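Local structure of polyhedrin (Antheraea mylitta cypovirus 4, 5A9C) at residues 46-51 with 71-76; 63-68 with 143-148. The protein probably forms the crystalline matrix of the viral occlusion bodies (polyhedra), and is seen here as a mutant lacking its base domain. All coordinates share one frame; numbering follows the deposited sequence.

Interaction 1: residues 46-51 with 71-76. Residues 74, 75, 76 of segment 71-76 come from a tag, linker or insertion.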
loop_
_atom_site.group_PDB
_atom_site.type_symbol
_atom_site.label_atom_id
_atom_site.label_comp_id
_atom_site.label_asym_id
_atom_site.label_seq_id
_atom_site.Cartn_x
_atom_site.Cartn_y
_atom_site.Cartn_z
ATOM N N TYR A 46 -25.189 0.097 -8.217
ATOM C CA TYR A 46 -26.095 -0.191 -7.109
ATOM C C TYR A 46 -27.546 -0.186 -7.571
ATOM O O TYR A 46 -27.885 0.471 -8.555
ATOM C CB TYR A 46 -25.885 0.811 -5.969
ATOM C CG TYR A 46 -24.462 0.843 -5.466
ATOM C CD1 TYR A 46 -24.022 -0.064 -4.512
ATOM C CD2 TYR A 46 -23.554 1.768 -5.958
ATOM C CE1 TYR A 46 -22.721 -0.045 -4.057
ATOM C CE2 TYR A 46 -22.251 1.796 -5.509
ATOM C CZ TYR A 46 -21.838 0.886 -4.560
ATOM O OH TYR A 46 -20.538 0.908 -4.109
ATOM N N PRO A 47 -28.406 -0.931 -6.860
ATOM C CA PRO A 47 -29.840 -1.025 -7.160
ATOM C C PRO A 47 -30.499 0.350 -7.217
ATOM O O PRO A 47 -31.485 0.537 -7.929
ATOM C CB PRO A 47 -30.389 -1.817 -5.970
ATOM C CG PRO A 47 -29.236 -2.638 -5.506
ATOM C CD PRO A 47 -28.021 -1.784 -5.722
ATOM N N SER A 48 -29.951 1.298 -6.464
ATOM C CA SER A 48 -30.479 2.655 -6.418
ATOM C C SER A 48 -30.376 3.348 -7.774
ATOM O O SER A 48 -31.072 4.328 -8.034
ATOM C CB SER A 48 -29.725 3.473 -5.371
ATOM O OG SER A 48 -28.341 3.523 -5.680
ATOM N N GLY A 49 -29.501 2.836 -8.631
ATOM C CA GLY A 49 -29.223 3.474 -9.905
ATOM C C GLY A 49 -27.956 4.304 -9.823
ATOM O O GLY A 49 -27.442 4.782 -10.836
ATOM N N ARG A 50 -27.453 4.472 -8.604
ATOM C CA ARG A 50 -26.210 5.196 -8.374
ATOM C C ARG A 50 -25.015 4.296 -8.664
ATOM O O ARG A 50 -25.140 3.074 -8.689
ATOM C CB ARG A 50 -26.139 5.691 -6.928
ATOM C CG ARG A 50 -27.331 6.527 -6.500
ATOM C CD ARG A 50 -27.137 7.082 -5.098
ATOM N NE ARG A 50 -27.404 8.516 -5.058
ATOM C CZ ARG A 50 -26.471 9.453 -5.184
ATOM N NH1 ARG A 50 -25.199 9.110 -5.351
ATOM N NH2 ARG A 50 -26.808 10.735 -5.141
ATOM N N TYR A 51 -23.861 4.918 -8.888
ATOM C CA TYR A 51 -22.614 4.202 -9.130
ATOM C C TYR A 51 -21.513 4.771 -8.248
ATOM O O TYR A 51 -21.563 5.934 -7.845
ATOM C CB TYR A 51 -22.176 4.346 -10.591
ATOM C CG TYR A 51 -22.940 3.502 -11.591
ATOM C CD1 TYR A 51 -24.240 3.829 -11.959
ATOM C CD2 TYR A 51 -22.349 2.391 -12.185
ATOM C CE1 TYR A 51 -24.936 3.064 -12.881
ATOM C CE2 TYR A 51 -23.037 1.622 -13.113
ATOM C CZ TYR A 51 -24.329 1.961 -13.454
ATOM O OH TYR A 51 -25.017 1.198 -14.371
ATOM N N LEU A 71 -16.938 -1.471 -0.868
ATOM C CA LEU A 71 -17.860 -1.664 -1.983
ATOM C C LEU A 71 -19.279 -1.205 -1.659
ATOM O O LEU A 71 -20.111 -1.065 -2.554
ATOM C CB LEU A 71 -17.873 -3.131 -2.417
ATOM C CG LEU A 71 -16.657 -3.645 -3.192
ATOM C CD1 LEU A 71 -16.726 -5.154 -3.354
ATOM C CD2 LEU A 71 -16.565 -2.970 -4.554
ATOM N N LEU A 72 -19.556 -0.972 -0.380
ATOM C CA LEU A 72 -20.889 -0.552 0.036
ATOM C C LEU A 72 -21.228 0.856 -0.433
ATOM O O LEU A 72 -20.359 1.725 -0.511
ATOM C CB LEU A 72 -21.036 -0.628 1.557
ATOM C CG LEU A 72 -21.142 -2.011 2.201
ATOM C CD1 LEU A 72 -21.091 -1.887 3.714
ATOM C CD2 LEU A 72 -22.413 -2.720 1.764
ATOM N N GLU A 73 -22.503 1.069 -0.736
ATOM C CA GLU A 73 -23.024 2.394 -1.046
ATOM C C GLU A 73 -23.224 3.171 0.255
ATOM O O GLU A 73 -23.273 2.582 1.334
ATOM C CB GLU A 73 -24.352 2.261 -1.794
ATOM C CG GLU A 73 -25.015 3.573 -2.163
ATOM C CD GLU A 73 -26.276 3.374 -2.979
ATOM O OE1 GLU A 73 -27.158 2.605 -2.539
ATOM O OE2 GLU A 73 -26.388 3.983 -4.061
ATOM N N GLY A 74 -23.335 4.492 0.153
ATOM C CA GLY A 74 -23.564 5.322 1.322
ATOM C C GLY A 74 -24.741 4.834 2.148
ATOM O O GLY A 74 -24.689 4.827 3.379
ATOM N N SER A 75 -25.805 4.422 1.467
ATOM C CA SER A 75 -26.993 3.906 2.135
ATOM C C SER A 75 -26.667 2.623 2.889
ATOM O O SER A 75 -27.345 2.266 3.852
ATOM C CB SER A 75 -28.106 3.639 1.122
ATOM O OG SER A 75 -27.809 2.506 0.325
ATOM N N GLY A 76 -25.623 1.932 2.442
ATOM C CA GLY A 76 -25.213 0.685 3.056
ATOM C C GLY A 76 -25.532 -0.514 2.187
ATOM O O GLY A 76 -25.418 -1.658 2.622
#
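Y46 and E73 bring together the type I beta turn Y46-G49, in the loop between hairpin strands 38-45 and 51-58, and a second type I turn, E73-G76, and they show how one aromatic side chain can tie two loops. The close packing is at the ring. With its CG anti to the carbonyl carbon (chi1 -57°), Y46 extends along the other loop until its OH donates a 2.5 Å hydrogen bond to L71 O, reaching that oxygen from above the carbonyl plane. E73 CB lies over one ring face, toward the rim, as a CH-pi contact 3.7 Å from the Y46 ring centroid. The two side chains slide past each other in opposite directions, which leaves the E73 carboxylate over the CB-CG end of Y46, its plane 19° from that of the ring.

The solvent side is looser and more polar. E73 is extended, and its carboxylate arrives beside S48 and R50. The aliphatic part of R50 runs across it at about a right angle; R50 NE stays 4.8 Å from E73 OE2, too far for a salt bridge, so any attraction between the charges is probably long-range. S75, which with G74 and G76 comes from an insertion, donates to E73 OE1 from within its own turn. S48 OG closes an ST turn by accepting from R50 N and donates a 2.6 Å hydrogen bond to the syn lone pair of E73 OE2.

Interaction 2: residues 63-68 with 143-148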
loop_
_atom_site.group_PDB
_atom_site.type_symbol
_atom_site.label_atom_id
_atom_site.label_comp_id
_atom_site.label_asym_id
_atom_site.label_seq_id
_atom_site.Cartn_x
_atom_site.Cartn_y
_atom_site.Cartn_z
ATOM N N LYS A 63 -2.210 -3.587 -8.434
ATOM C CA LYS A 63 -2.818 -4.686 -7.697
ATOM C C LYS A 63 -3.928 -4.126 -6.818
ATOM O O LYS A 63 -3.674 -3.299 -5.942
ATOM C CB LYS A 63 -1.774 -5.399 -6.831
ATOM C CG LYS A 63 -0.639 -6.030 -7.615
ATOM C CD LYS A 63 0.424 -6.592 -6.683
ATOM C CE LYS A 63 0.958 -5.515 -5.753
ATOM N NZ LYS A 63 2.010 -6.033 -4.841
ATOM N N VAL A 64 -5.158 -4.567 -7.056
ATOM C CA VAL A 64 -6.297 -4.032 -6.322
ATOM C C VAL A 64 -7.035 -5.101 -5.533
ATOM O O VAL A 64 -7.282 -6.194 -6.034
ATOM C CB VAL A 64 -7.314 -3.359 -7.270
ATOM C CG1 VAL A 64 -8.547 -2.912 -6.495
ATOM C CG2 VAL A 64 -6.676 -2.188 -7.981
ATOM N N PHE A 65 -7.371 -4.777 -4.290
ATOM C CA PHE A 65 -8.329 -5.561 -3.524
ATOM C C PHE A 65 -9.336 -4.619 -2.893
ATOM O O PHE A 65 -8.999 -3.833 -2.007
ATOM C CB PHE A 65 -7.654 -6.404 -2.440
ATOM C CG PHE A 65 -8.632 -7.074 -1.501
ATOM C CD1 PHE A 65 -9.358 -8.181 -1.907
ATOM C CD2 PHE A 65 -8.832 -6.587 -0.217
ATOM C CE1 PHE A 65 -10.261 -8.794 -1.053
ATOM C CE2 PHE A 65 -9.733 -7.200 0.644
ATOM C CZ PHE A 65 -10.447 -8.304 0.225
ATOM N N LEU A 66 -10.572 -4.687 -3.370
ATOM C CA LEU A 66 -11.643 -3.894 -2.798
ATOM C C LEU A 66 -12.397 -4.743 -1.785
ATOM O O LEU A 66 -13.002 -5.755 -2.143
ATOM C CB LEU A 66 -12.582 -3.398 -3.901
ATOM C CG LEU A 66 -11.913 -2.458 -4.914
ATOM C CD1 LEU A 66 -12.799 -2.225 -6.133
ATOM C CD2 LEU A 66 -11.527 -1.136 -4.254
ATOM N N ASN A 67 -12.341 -4.347 -0.518
ATOM C CA ASN A 67 -13.022 -5.098 0.530
ATOM C C ASN A 67 -14.517 -4.807 0.528
ATOM O O ASN A 67 -14.974 -3.863 -0.123
ATOM C CB ASN A 67 -12.413 -4.811 1.907
ATOM C CG ASN A 67 -12.572 -3.365 2.324
ATOM O OD1 ASN A 67 -13.688 -2.873 2.470
ATOM N ND2 ASN A 67 -11.454 -2.678 2.525
ATOM N N TRP A 68 -15.277 -5.616 1.257
ATOM C CA TRP A 68 -16.733 -5.546 1.194
ATOM C C TRP A 68 -17.295 -4.228 1.726
ATOM O O TRP A 68 -18.348 -3.772 1.280
ATOM C CB TRP A 68 -17.369 -6.741 1.918
ATOM C CG TRP A 68 -17.214 -6.711 3.404
ATOM C CD1 TRP A 68 -16.178 -7.221 4.132
ATOM C CD2 TRP A 68 -18.129 -6.145 4.348
ATOM N NE1 TRP A 68 -16.390 -7.004 5.473
ATOM C CE2 TRP A 68 -17.581 -6.345 5.632
ATOM C CE3 TRP A 68 -19.357 -5.487 4.234
ATOM C CZ2 TRP A 68 -18.220 -5.911 6.793
ATOM C CZ3 TRP A 68 -19.990 -5.056 5.386
ATOM C CH2 TRP A 68 -19.420 -5.269 6.649
ATOM N N HIS A 143 -21.313 -9.481 -0.073
ATOM C CA HIS A 143 -20.049 -9.772 0.601
ATOM C C HIS A 143 -18.914 -10.222 -0.319
ATOM O O HIS A 143 -17.779 -10.390 0.133
ATOM C CB HIS A 143 -20.256 -10.767 1.746
ATOM C CG HIS A 143 -21.083 -10.225 2.869
ATOM N ND1 HIS A 143 -21.576 -8.937 2.874
ATOM C CD2 HIS A 143 -21.506 -10.792 4.023
ATOM C CE1 HIS A 143 -22.265 -8.735 3.982
ATOM N NE2 HIS A 143 -22.239 -9.846 4.697
ATOM N N ASN A 144 -19.211 -10.421 -1.600
ATOM C CA ASN A 144 -18.151 -10.626 -2.582
ATOM C C ASN A 144 -17.115 -9.515 -2.447
ATOM O O ASN A 144 -17.447 -8.397 -2.055
ATOM C CB ASN A 144 -18.712 -10.615 -4.008
ATOM C CG ASN A 144 -18.847 -12.005 -4.603
ATOM O OD1 ASN A 144 -19.805 -12.293 -5.322
ATOM N ND2 ASN A 144 -17.886 -12.871 -4.315
ATOM N N THR A 145 -15.862 -9.823 -2.756
ATOM C CA THR A 145 -14.840 -8.792 -2.879
ATOM C C THR A 145 -14.271 -8.826 -4.289
ATOM O O THR A 145 -14.516 -9.771 -5.033
ATOM C CB THR A 145 -13.711 -8.952 -1.840
ATOM O OG1 THR A 145 -13.283 -10.318 -1.798
ATOM C CG2 THR A 145 -14.191 -8.526 -0.456
ATOM N N VAL A 146 -13.521 -7.792 -4.658
ATOM C CA VAL A 146 -12.996 -7.690 -6.013
ATOM C C VAL A 146 -11.475 -7.551 -6.042
ATOM O O VAL A 146 -10.895 -6.759 -5.302
ATOM C CB VAL A 146 -13.624 -6.501 -6.768
ATOM C CG1 VAL A 146 -12.989 -6.353 -8.141
ATOM C CG2 VAL A 146 -15.137 -6.677 -6.879
ATOM N N LYS A 147 -10.837 -8.333 -6.907
ATOM C CA LYS A 147 -9.396 -8.271 -7.106
ATOM C C LYS A 147 -9.103 -7.971 -8.565
ATOM O O LYS A 147 -9.694 -8.580 -9.456
ATOM C CB LYS A 147 -8.744 -9.598 -6.718
ATOM C CG LYS A 147 -8.742 -9.885 -5.231
ATOM C CD LYS A 147 -8.400 -11.341 -4.951
ATOM C CE LYS A 147 -7.083 -11.754 -5.594
ATOM N NZ LYS A 147 -6.853 -13.221 -5.449
ATOM N N VAL A 148 -8.203 -7.023 -8.810
ATOM C CA VAL A 148 -7.810 -6.694 -10.176
ATOM C C VAL A 148 -6.293 -6.651 -10.308
ATOM O O VAL A 148 -5.597 -6.147 -9.425
ATOM C CB VAL A 148 -8.389 -5.340 -10.631
ATOM C CG1 VAL A 148 -8.001 -5.051 -12.079
ATOM C CG2 VAL A 148 -9.904 -5.325 -10.469
#
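Strands 63-66 and 145-148 pair through V64 with V148 and L66 with V146, a worked case of the antiparallel beta ladder. Backbone bonds come first. V64 and V148 exchange two hydrogen bonds, V64 N to V148 O at 2.9 Å and V148 N to V64 O at 3.0 Å. L66 and V146 form the next hydrogen-bonded pair, its bonds less even: L66 N to V146 O is 2.9 Å, V146 N to L66 O 3.3 Å. Between them sits the non-hydrogen-bonded pair F65 and K147, whose CA atoms make CA-H...O contacts with V146 O and V64 O.

Apolar contacts divide between the two faces. V64, L66, V146 and V148 share one, where the CB atoms of V64 and V148 are 4.0 Å apart. On the other, F65 swings its ring toward the neighbouring strand, CG anti to the backbone N (chi1 172°): K147 CG meets the ring edge in plane, and F65 CE1 lies 3.5 Å from T145 CB. Beyond the ladder, W68 and H143 form an oblique aromatic pair, centroids 5.3 Å apart.

The polar ends find partners beyond the two strands: K147 NZ in E98 and A115 O, T145 OG1 in N101 O, K63 NZ in L170 O and N173 O of the second subunit. Strand 145-151 is the middle of a three-stranded sheet, between 61-66 and 96-100, while V64 and L66 pack on Y56 of strand 51-58.

Two ways of joining distant parts of a chain meet here, backbone pairing in interaction 2 and side-chain bonding in interaction 1, with centres 16 Å apart. Their segments alternate along the sequence: strand 61-66 runs almost directly into the loop bearing 71-76, which passes beside the 46-51 turn on its way to strand 81-87 of the larger sheet. L71 belongs to both. Its carbonyl takes part in interaction 1, whereas its side chain turns to interaction 2, with L71 CD1 3.6 Å from N144 O and 4.2 Å from V146 CG2. Their surroundings differ too: the second subunit touches interaction 2, whereas no other chain of the assembly touches interaction 1.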